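Local atomic coordinates of uncharacterized protein (Actinomyces odontolyticus, PDB entry 4MJG), a protein that is of unknown function, belongs to the DUF4853 family and is probably made as a lipoprotein. Residues Phe9-Phe12 with Pro13-Val16. Residues are numbered along the deposited sequence; the frame is centred on the assembly and turned at random.
Sequences FVPF and PERV. With SO4 (sulfate ion), chain C.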
ATOM      1  N   PHE A   9      -2.835  14.967 -13.393  1.00 99.22           N
ATOM      2  CA  PHE A   9      -2.697  13.515 -13.336  1.00 89.37           C
ATOM      3  C   PHE A   9      -2.812  12.944 -14.742  1.00 83.43           C
ATOM      4  O   PHE A   9      -3.602  13.436 -15.548  1.00 76.66           O
ATOM      5  CB  PHE A   9      -3.780  12.879 -12.453  1.00 86.01           C
ATOM      6  CG  PHE A   9      -3.678  13.232 -10.992  1.00 91.90           C
ATOM      7  CD1 PHE A   9      -2.453  13.208 -10.328  1.00 94.66           C
ATOM      8  CD2 PHE A   9      -4.823  13.553 -10.267  1.00 90.64           C
ATOM      9  CE1 PHE A   9      -2.373  13.522  -8.983  1.00 91.86           C
ATOM     10  CE2 PHE A   9      -4.746  13.865  -8.920  1.00 85.95           C
ATOM     11  CZ  PHE A   9      -3.521  13.849  -8.278  1.00 92.84           C
ATOM     12  N   VAL A  10      -2.032  11.896 -15.018  1.00 78.62           N
ATOM     13  CA  VAL A  10      -2.096  11.177 -16.294  1.00 72.69           C
ATOM     14  C   VAL A  10      -3.532  10.694 -16.519  1.00 73.56           C
ATOM     15  O   VAL A  10      -4.089   9.999 -15.668  1.00 71.36           O
ATOM     16  CB  VAL A  10      -1.135   9.963 -16.315  1.00 68.62           C
ATOM     17  CG1 VAL A  10      -1.334   9.130 -17.578  1.00 69.82           C
ATOM     18  CG2 VAL A  10       0.316  10.415 -16.201  1.00 68.37           C
ATOM     19  N   PRO A  11      -4.142  11.069 -17.656  1.00 75.46           N
ATOM     20  CA  PRO A  11      -5.540  10.696 -17.876  1.00 75.93           C
ATOM     21  C   PRO A  11      -5.733   9.191 -18.067  1.00 76.56           C
ATOM     22  O   PRO A  11      -4.801   8.485 -18.460  1.00 73.50           O
ATOM     23  CB  PRO A  11      -5.915  11.465 -19.147  1.00 79.56           C
ATOM     24  CG  PRO A  11      -4.627  11.663 -19.861  1.00 83.17           C
ATOM     25  CD  PRO A  11      -3.590  11.834 -18.789  1.00 80.89           C
ATOM     26  N   PHE A  12      -6.955   8.733 -17.799  1.00 73.43           N
ATOM     27  CA  PHE A  12      -7.293   7.310 -17.732  1.00 67.13           C
ATOM     28  C   PHE A  12      -6.823   6.469 -18.927  1.00 66.86           C
ATOM     29  O   PHE A  12      -6.180   5.438 -18.733  1.00 66.42           O
ATOM     30  CB  PHE A  12      -8.807   7.153 -17.530  1.00 65.53           C
ATOM     31  CG  PHE A  12      -9.268   5.728 -17.459  1.00 65.04           C
ATOM     32  CD1 PHE A  12      -9.092   4.988 -16.299  1.00 67.31           C
ATOM     33  CD2 PHE A  12      -9.890   5.130 -18.543  1.00 66.33           C
ATOM     34  CE1 PHE A  12      -9.520   3.674 -16.224  1.00 71.54           C
ATOM     35  CE2 PHE A  12     -10.320   3.817 -18.475  1.00 66.86           C
ATOM     36  CZ  PHE A  12     -10.133   3.087 -17.316  1.00 68.82           C
ATOM     37  N   PRO A  13      -7.131   6.901 -20.161  1.00 69.03           N
ATOM     38  CA  PRO A  13      -6.774   6.071 -21.318  1.00 72.41           C
ATOM     39  C   PRO A  13      -5.273   5.813 -21.463  1.00 74.14           C
ATOM     40  O   PRO A  13      -4.881   4.753 -21.942  1.00 77.65           O
ATOM     41  CB  PRO A  13      -7.276   6.889 -22.522  1.00 69.76           C
ATOM     42  CG  PRO A  13      -8.224   7.889 -21.961  1.00 71.15           C
ATOM     43  CD  PRO A  13      -7.727   8.182 -20.580  1.00 72.40           C
ATOM     44  N   GLU A  14      -4.453   6.776 -21.049  1.00 75.94           N
ATOM     45  CA  GLU A  14      -3.005   6.702 -21.236  1.00 76.00           C
ATOM     46  C   GLU A  14      -2.284   5.963 -20.108  1.00 71.82           C
ATOM     47  O   GLU A  14      -1.068   5.795 -20.158  1.00 70.96           O
ATOM     48  CB  GLU A  14      -2.431   8.112 -21.386  1.00 82.71           C
ATOM     49  CG  GLU A  14      -2.998   8.882 -22.572  1.00 91.55           C
ATOM     50  CD  GLU A  14      -2.618  10.352 -22.565  1.00104.20           C
ATOM     51  OE1 GLU A  14      -1.720  10.741 -21.788  1.00112.02           O
ATOM     52  OE2 GLU A  14      -3.222  11.123 -23.339  1.00108.08           O
ATOM     53  N   ARG A  15      -3.025   5.530 -19.091  1.00 71.13           N
ATOM     54  CA  ARG A  15      -2.443   4.762 -17.990  1.00 71.38           C
ATOM     55  C   ARG A  15      -2.174   3.324 -18.425  1.00 69.97           C
ATOM     56  O   ARG A  15      -2.845   2.807 -19.309  1.00 77.71           O
ATOM     57  CB  ARG A  15      -3.385   4.765 -16.782  1.00 68.09           C
ATOM     58  CG  ARG A  15      -3.550   6.126 -16.127  1.00 67.05           C
ATOM     59  CD  ARG A  15      -4.650   6.109 -15.076  1.00 64.89           C
ATOM     60  NE  ARG A  15      -5.124   7.456 -14.756  1.00 62.16           N
ATOM     61  CZ  ARG A  15      -6.206   7.729 -14.026  1.00 55.99           C
ATOM     62  NH1 ARG A  15      -6.948   6.754 -13.516  1.00 53.29           N
ATOM     63  NH2 ARG A  15      -6.555   8.991 -13.808  1.00 52.92           N
ATOM     64  N   VAL A  16      -1.196   2.678 -17.795  1.00 67.71           N
ATOM     65  CA  VAL A  16      -0.928   1.262 -18.059  1.00 65.95           C
ATOM     66  C   VAL A  16      -2.119   0.418 -17.621  1.00 65.05           C
ATOM     67  O   VAL A  16      -2.933   0.857 -16.807  1.00 65.54           O
ATOM     68  CB  VAL A  16       0.347   0.741 -17.346  1.00 68.23           C
ATOM     69  CG1 VAL A  16       1.581   1.493 -17.823  1.00 68.57           C
ATOM     70  CG2 VAL A  16       0.221   0.816 -15.826  1.00 73.06           C
TER
HETATM   71  S   SO4 C 301      -9.428   7.424  -9.696  1.00 78.71           S
HETATM   72  O1  SO4 C 301      -8.436   7.009 -10.717  1.00 67.28           O
HETATM   73  O2  SO4 C 301      -8.855   7.330  -8.334  1.00 60.42           O
HETATM   74  O3  SO4 C 301      -9.811   8.832  -9.949  1.00 94.46           O
HETATM   75  O4  SO4 C 301     -10.623   6.559  -9.806  1.00 61.29           O
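Arg15 sets CG opposite its own carbonyl carbon (chi1 -67°) and then runs extended to NE, which carries the guanidinium back along the chain to the carbonyl of Val10. There it grips a single oxygen side-on: NE lies 2.9 Å from Val10 O with a fairly straight bond (162°), while NH2 reaches the same Val10 O at 3.2 Å and a more bent angle. The oxygen sits in the guanidinium plane, although both donors are tilted out of the carbonyl plane. One face of the group lies against the backbone of Phe12, whose CA is 3.7 Å from Arg15 NE. With CG anti to its nitrogen (chi1 179°), Phe12 turns its ring nearly perpendicular to the guanidinium, and NH1 meets the ring edge at CD1, so this is no cation-pi stack. The chain itself folds through a short 3-10 turn: Glu14 N donates to Pro11 O at 3.1 Å and Arg15 N to Phe12 O at 3.2 Å. Across the same turn, the Glu14 carboxylate lies against the Pro11 ring, OE1 3.6 Å from Pro11 CG, and CG1 of Val10 packs along the Arg15 stem. NH1 turns toward the Cys136 loop, bonding to Cys136 O and, at 3.2 Å, to sulfate O1; Cys136 N and Arg64 hold that sulfate too. Cys136 is disulfide-bonded to Cys55, so one arginine ties the N-terminal turn to a cross-linked part of the fold, and the anion, probably from the crystallisation liquor, would partly offset its charge.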